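Side-chain contacts in Phosphoglucosamine/phosphogalactosamine mutase (PDB 2F7L), which interconverts the 6-phosphate and 1-phosphate forms of glucosamine and galactosamine on the way to UDP-N-acetylglucosamine and UDP-N-acetylgalactosamine, using one magnesium ion per subunit: residues G105-D110 against D243-I248; G9-V14 against T95-P100. One frame throughout, in Å; residues are numbered along the deposited sequence.

Contact 1. Residues G105-D110 against D243-I248; sequences GIKVVD and DADRAI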
loop_
_atom_site.group_PDB
_atom_site.type_symbol
_atom_site.label_atom_id
_atom_site.label_comp_id
_atom_site.label_asym_id
_atom_site.label_seq_id
_atom_site.Cartn_x
_atom_site.Cartn_y
_atom_site.Cartn_z
ATOM N N GLY A 105 -5.737 12.118 7.138
ATOM C CA GLY A 105 -6.720 12.205 6.080
ATOM C C GLY A 105 -7.906 11.273 6.210
ATOM O O GLY A 105 -8.141 10.661 7.253
ATOM N N ILE A 106 -8.669 11.152 5.142
ATOM C CA ILE A 106 -9.823 10.304 5.189
ATOM C C ILE A 106 -9.799 9.315 4.072
ATOM O O ILE A 106 -9.680 9.699 2.920
ATOM C CB ILE A 106 -11.105 11.114 5.038
ATOM C CG1 ILE A 106 -11.208 12.160 6.150
ATOM C CG2 ILE A 106 -12.300 10.187 5.050
ATOM C CD1 ILE A 106 -11.505 11.582 7.503
ATOM N N LYS A 107 -9.881 8.036 4.409
ATOM C CA LYS A 107 -9.952 6.977 3.407
ATOM C C LYS A 107 -11.382 6.452 3.562
ATOM O O LYS A 107 -11.947 6.456 4.667
ATOM C CB LYS A 107 -8.965 5.849 3.713
ATOM C CG LYS A 107 -7.655 5.915 2.938
ATOM C CD LYS A 107 -6.766 4.711 3.233
ATOM C CE LYS A 107 -5.362 4.871 2.627
ATOM N NZ LYS A 107 -4.324 3.869 3.118
ATOM N N VAL A 108 -12.005 6.048 2.470
ATOM C CA VAL A 108 -13.337 5.497 2.617
ATOM C C VAL A 108 -13.388 4.168 1.892
ATOM O O VAL A 108 -13.113 4.089 0.699
ATOM C CB VAL A 108 -14.460 6.503 2.138
ATOM C CG1 VAL A 108 -13.831 7.785 1.647
ATOM C CG2 VAL A 108 -15.371 5.869 1.124
ATOM N N VAL A 109 -13.689 3.119 2.650
ATOM C CA VAL A 109 -13.774 1.784 2.098
ATOM C C VAL A 109 -15.204 1.340 1.863
ATOM O O VAL A 109 -16.052 1.427 2.741
ATOM C CB VAL A 109 -13.042 0.760 2.993
ATOM C CG1 VAL A 109 -12.716 1.379 4.317
ATOM C CG2 VAL A 109 -13.878 -0.490 3.167
ATOM N N ASP A 110 -15.451 0.865 0.649
ATOM C CA ASP A 110 -16.768 0.394 0.244
ATOM C C ASP A 110 -17.134 -0.996 0.765
ATOM O O ASP A 110 -16.353 -1.658 1.446
ATOM C CB ASP A 110 -16.885 0.407 -1.281
ATOM C CG ASP A 110 -18.301 0.173 -1.752
ATOM O OD1 ASP A 110 -19.151 1.055 -1.563
ATOM O OD2 ASP A 110 -18.571 -0.912 -2.303
ATOM N N ASP A 243 -0.186 3.098 8.464
ATOM C CA ASP A 243 -1.356 2.263 8.707
ATOM C C ASP A 243 -1.156 0.785 8.311
ATOM O O ASP A 243 -2.119 0.014 8.158
ATOM C CB ASP A 243 -2.618 2.870 8.047
ATOM C CG ASP A 243 -2.517 2.965 6.547
ATOM O OD1 ASP A 243 -3.549 3.218 5.890
ATOM O OD2 ASP A 243 -1.405 2.794 6.015
ATOM N N ALA A 244 0.117 0.417 8.166
ATOM C CA ALA A 244 0.577 -0.934 7.848
ATOM C C ALA A 244 -0.005 -1.676 6.670
ATOM O O ALA A 244 -0.167 -2.888 6.731
ATOM C CB ALA A 244 0.494 -1.817 9.089
ATOM N N ASP A 245 -0.311 -0.976 5.588
ATOM C CA ASP A 245 -0.819 -1.690 4.429
ATOM C C ASP A 245 0.382 -2.004 3.533
ATOM O O ASP A 245 0.269 -2.620 2.477
ATOM C CB ASP A 245 -1.890 -0.876 3.684
ATOM C CG ASP A 245 -1.530 0.571 3.541
ATOM O OD1 ASP A 245 -0.321 0.877 3.654
ATOM O OD2 ASP A 245 -2.453 1.398 3.306
ATOM N N ARG A 246 1.551 -1.590 3.991
ATOM C CA ARG A 246 2.781 -1.832 3.261
ATOM C C ARG A 246 3.758 -2.658 4.092
ATOM O O ARG A 246 3.732 -2.624 5.323
ATOM C CB ARG A 246 3.416 -0.497 2.864
ATOM C CG ARG A 246 3.433 -0.276 1.388
ATOM C CD ARG A 246 3.021 1.113 1.022
ATOM N NE ARG A 246 3.848 2.130 1.642
ATOM C CZ ARG A 246 4.138 3.291 1.062
ATOM N NH1 ARG A 246 3.672 3.557 -0.153
ATOM N NH2 ARG A 246 4.863 4.206 1.705
ATOM N N ALA A 247 4.615 -3.404 3.411
ATOM C CA ALA A 247 5.597 -4.228 4.093
ATOM C C ALA A 247 6.886 -4.390 3.283
ATOM O O ALA A 247 6.890 -5.066 2.254
ATOM C CB ALA A 247 4.996 -5.605 4.394
ATOM N N ILE A 248 7.974 -3.751 3.697
ATOM C CA ILE A 248 9.213 -3.977 2.978
ATOM C C ILE A 248 10.139 -4.714 3.944
ATOM O O ILE A 248 10.249 -4.353 5.119
ATOM C CB ILE A 248 9.871 -2.675 2.424
ATOM C CG1 ILE A 248 10.002 -1.640 3.509
ATOM C CG2 ILE A 248 9.066 -2.123 1.241
ATOM C CD1 ILE A 248 10.628 -0.390 2.994
#
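Asp243 receives the ammonium group of Lys107 at the first point where the two segments meet. Lys107 NZ lies 3.0 Å from Asp243 OD1, a salt bridge that is also a hydrogen bond, and the carboxylate uses the syn lone pair of OD1, on the side of its other oxygen. The backbones stay far apart, with 11.1 Å between the CA atoms of Lys107 and Asp243, so the gap is spanned by the long lysine chain meeting the aspartate carboxylates. That chain is extended beyond CG and leaves strand 103-109 head-on toward the aspartates. Asp243 OD1 is gripped a second time, by the hydroxyl of Thr76. Residues 243-248 run from the loop after strand 236-239 into strand 248-251, and Asp243 and Asp245 belong to the DGDADR sequence, the metal-binding loop of the phosphohexose mutases. Both are magnesium ligands by similarity, together with Asp241, and their unbridged oxygens crowd against its carboxylate, consistent with a site shaped for a cation. Two residues on, Asp245 offers OD2 to the same NZ at 3.1 Å. This is a salt bridge whose geometry is poor for a hydrogen bond: Asp245 OD2 lies nearly straight beyond the CE-NZ bond of Lys107, at an angle of 162° at NZ, whereas for Asp243 OD1 the angle at Lys107 NZ is 129°. NZ thus sits between two carboxylate oxygens, whose negative charge it probably offsets. Arg340 forms a stronger salt bridge to Asp245 OD2, while Asp8 adds a third carboxylate to Lys107 NZ. The backbone N of Arg246 donates to Asp241 OD1.

Contact 2. Residues G9-V14 against T95-P100; sequences GVRGIV and TASHNP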
loop_
_atom_site.group_PDB
_atom_site.type_symbol
_atom_site.label_atom_id
_atom_site.label_comp_id
_atom_site.label_asym_id
_atom_site.label_seq_id
_atom_site.Cartn_x
_atom_site.Cartn_y
_atom_site.Cartn_z
ATOM N N GLY A 9 -7.166 8.913 -0.990
ATOM C CA GLY A 9 -8.115 9.583 -0.108
ATOM C C GLY A 9 -7.897 11.085 0.036
ATOM O O GLY A 9 -7.088 11.697 -0.677
ATOM N N VAL A 10 -8.632 11.685 0.966
ATOM C CA VAL A 10 -8.502 13.105 1.238
ATOM C C VAL A 10 -7.475 13.287 2.344
ATOM O O VAL A 10 -7.551 12.609 3.351
ATOM C CB VAL A 10 -9.819 13.691 1.715
ATOM C CG1 VAL A 10 -9.626 15.158 2.006
ATOM C CG2 VAL A 10 -10.906 13.466 0.669
ATOM N N ARG A 11 -6.516 14.187 2.175
ATOM C CA ARG A 11 -5.517 14.383 3.223
ATOM C C ARG A 11 -4.868 15.763 3.278
ATOM O O ARG A 11 -4.939 16.543 2.342
ATOM C CB ARG A 11 -4.430 13.315 3.115
ATOM C CG ARG A 11 -3.763 13.257 1.783
ATOM C CD ARG A 11 -2.889 12.005 1.652
ATOM N NE ARG A 11 -3.599 10.752 1.917
ATOM C CZ ARG A 11 -3.063 9.539 1.771
ATOM N NH1 ARG A 11 -1.807 9.405 1.356
ATOM N NH2 ARG A 11 -3.778 8.454 2.053
ATOM N N GLY A 12 -4.231 16.070 4.393
ATOM C CA GLY A 12 -3.596 17.361 4.521
ATOM C C GLY A 12 -3.030 17.487 5.911
ATOM O O GLY A 12 -3.216 16.593 6.732
ATOM N N ILE A 13 -2.332 18.583 6.175
ATOM C CA ILE A 13 -1.762 18.790 7.486
ATOM C C ILE A 13 -2.917 18.961 8.446
ATOM O O ILE A 13 -3.811 19.785 8.237
ATOM C CB ILE A 13 -0.851 20.017 7.492
ATOM C CG1 ILE A 13 0.391 19.702 6.659
ATOM C CG2 ILE A 13 -0.447 20.385 8.915
ATOM C CD1 ILE A 13 1.160 20.917 6.298
ATOM N N VAL A 14 -2.902 18.164 9.500
ATOM C CA VAL A 14 -3.978 18.192 10.462
ATOM C C VAL A 14 -4.110 19.527 11.184
ATOM O O VAL A 14 -3.124 20.130 11.602
ATOM C CB VAL A 14 -3.833 17.028 11.476
ATOM C CG1 VAL A 14 -3.043 17.482 12.695
ATOM C CG2 VAL A 14 -5.215 16.491 11.837
ATOM N N THR A 95 -6.575 8.343 8.319
ATOM C CA THR A 95 -5.166 8.064 8.050
ATOM C C THR A 95 -4.579 8.873 6.898
ATOM O O THR A 95 -5.299 9.318 5.999
ATOM C CB THR A 95 -4.983 6.557 7.719
ATOM O OG1 THR A 95 -3.592 6.214 7.725
ATOM C CG2 THR A 95 -5.588 6.233 6.337
ATOM N N ALA A 96 -3.259 9.051 6.926
ATOM C CA ALA A 96 -2.557 9.776 5.859
ATOM C C ALA A 96 -1.546 8.827 5.210
ATOM O O ALA A 96 -0.520 9.239 4.683
ATOM C CB ALA A 96 -1.853 11.030 6.410
ATOM N N SER A 97 -1.856 7.541 5.272
ATOM C CA SER A 97 -1.028 6.499 4.681
ATOM C C SER A 97 0.459 6.568 5.090
ATOM O O SER A 97 0.828 6.198 6.217
ATOM C CB SER A 97 -1.179 6.549 3.145
ATOM O OG SER A 97 -0.776 5.332 2.510
ATOM N N HIS A 98 1.291 7.057 4.172
ATOM C CA HIS A 98 2.746 7.158 4.357
ATOM C C HIS A 98 3.249 8.590 4.642
ATOM O O HIS A 98 4.404 8.774 5.069
ATOM C CB HIS A 98 3.427 6.679 3.082
ATOM C CG HIS A 98 2.946 7.415 1.871
ATOM N ND1 HIS A 98 1.750 7.117 1.251
ATOM C CD2 HIS A 98 3.426 8.518 1.249
ATOM C CE1 HIS A 98 1.515 8.006 0.302
ATOM N NE2 HIS A 98 2.516 8.868 0.281
ATOM N N ASN A 99 2.403 9.586 4.361
ATOM C CA ASN A 99 2.745 10.995 4.561
ATOM C C ASN A 99 3.426 11.243 5.897
ATOM O O ASN A 99 3.194 10.530 6.864
ATOM C CB ASN A 99 1.488 11.864 4.516
ATOM C CG ASN A 99 0.941 12.035 3.132
ATOM O OD1 ASN A 99 0.849 11.081 2.359
ATOM N ND2 ASN A 99 0.550 13.260 2.809
ATOM N N PRO A 100 4.267 12.283 5.964
ATOM C CA PRO A 100 5.000 12.676 7.166
ATOM C C PRO A 100 4.016 12.868 8.316
ATOM O O PRO A 100 2.799 12.970 8.097
ATOM C CB PRO A 100 5.650 13.987 6.754
ATOM C CG PRO A 100 5.876 13.805 5.325
ATOM C CD PRO A 100 4.609 13.170 4.842
#
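Arg11 reaches from strand 10-13 across the loop 95-100, which holds TASHNP, the phosphoserine loop of the phosphohexose mutases; Ser97 is, by similarity, the residue that carries the phosphate in the phosphoserine intermediate, and it is not phosphorylated here. The main interaction is packing of one guanidinium face over the Ala96-Ser97 peptide. Ala96 C lies 3.7 Å above the centre of the Arg11 guanidinium, Ala96 O and Ser97 N lie over the same face, and the bend at CG-CD (chi3 55°) folds the group onto the loop. At the edge of the guanidinium, near its plane, sits His98 CE1, 3.8 Å from Arg11 NH1. Polar contact across the segments is slight: Arg11 NH1 donates a weak hydrogen bond to Asn99 OD1, 3.3 Å long and bent to 129° at the hydrogen, with the guanidinium and amide planes 89° apart. An alanine in place of Arg11 is likely to uncover the Ala96-Ser97 peptide and leave Asn99 OD1 without this donor. Bonds within the loop fix its shape. Asn99 N binds Ala96 O, closing a type II' turn, and Ser97 N donates to Thr95 OG1 at 3.3 Å, an ST turn whose hydroxyl also pairs with Asp45. The Ser97 hydroxyl has its strongest partner in Asp8 and only a weak bond to His98 ND1. Ser97 CB is the atom of that side chain that meets the arginine, 3.4 Å from both Arg11 NH1 and Arg11 NH2.

Overall arrangement
Contacts 1 and 2 have centres about 10 Å apart and share one sheet: strand 103-109, which carries Lys107, is flanked by strand 10-13, and a probable hydrogen bond joins Ile106 N to Val10 O at 2.6 Å. On the other side of that strand, Gly105 O lies 3.0 Å from Thr95 N, again probably bonded. The loops also touch, Asp243 CB packing against Thr95 OG1 at 3.5 Å. Together they form part of the presumed active site between the first and second alpha/beta/alpha domains: Ser97 OG of contact 2 lies 3.9 Å from Lys107 NZ of contact 1, and its side chain is about 4 Å from that of Asp241 at nearest atoms. This places the serine beside the aspartates expected to bind magnesium.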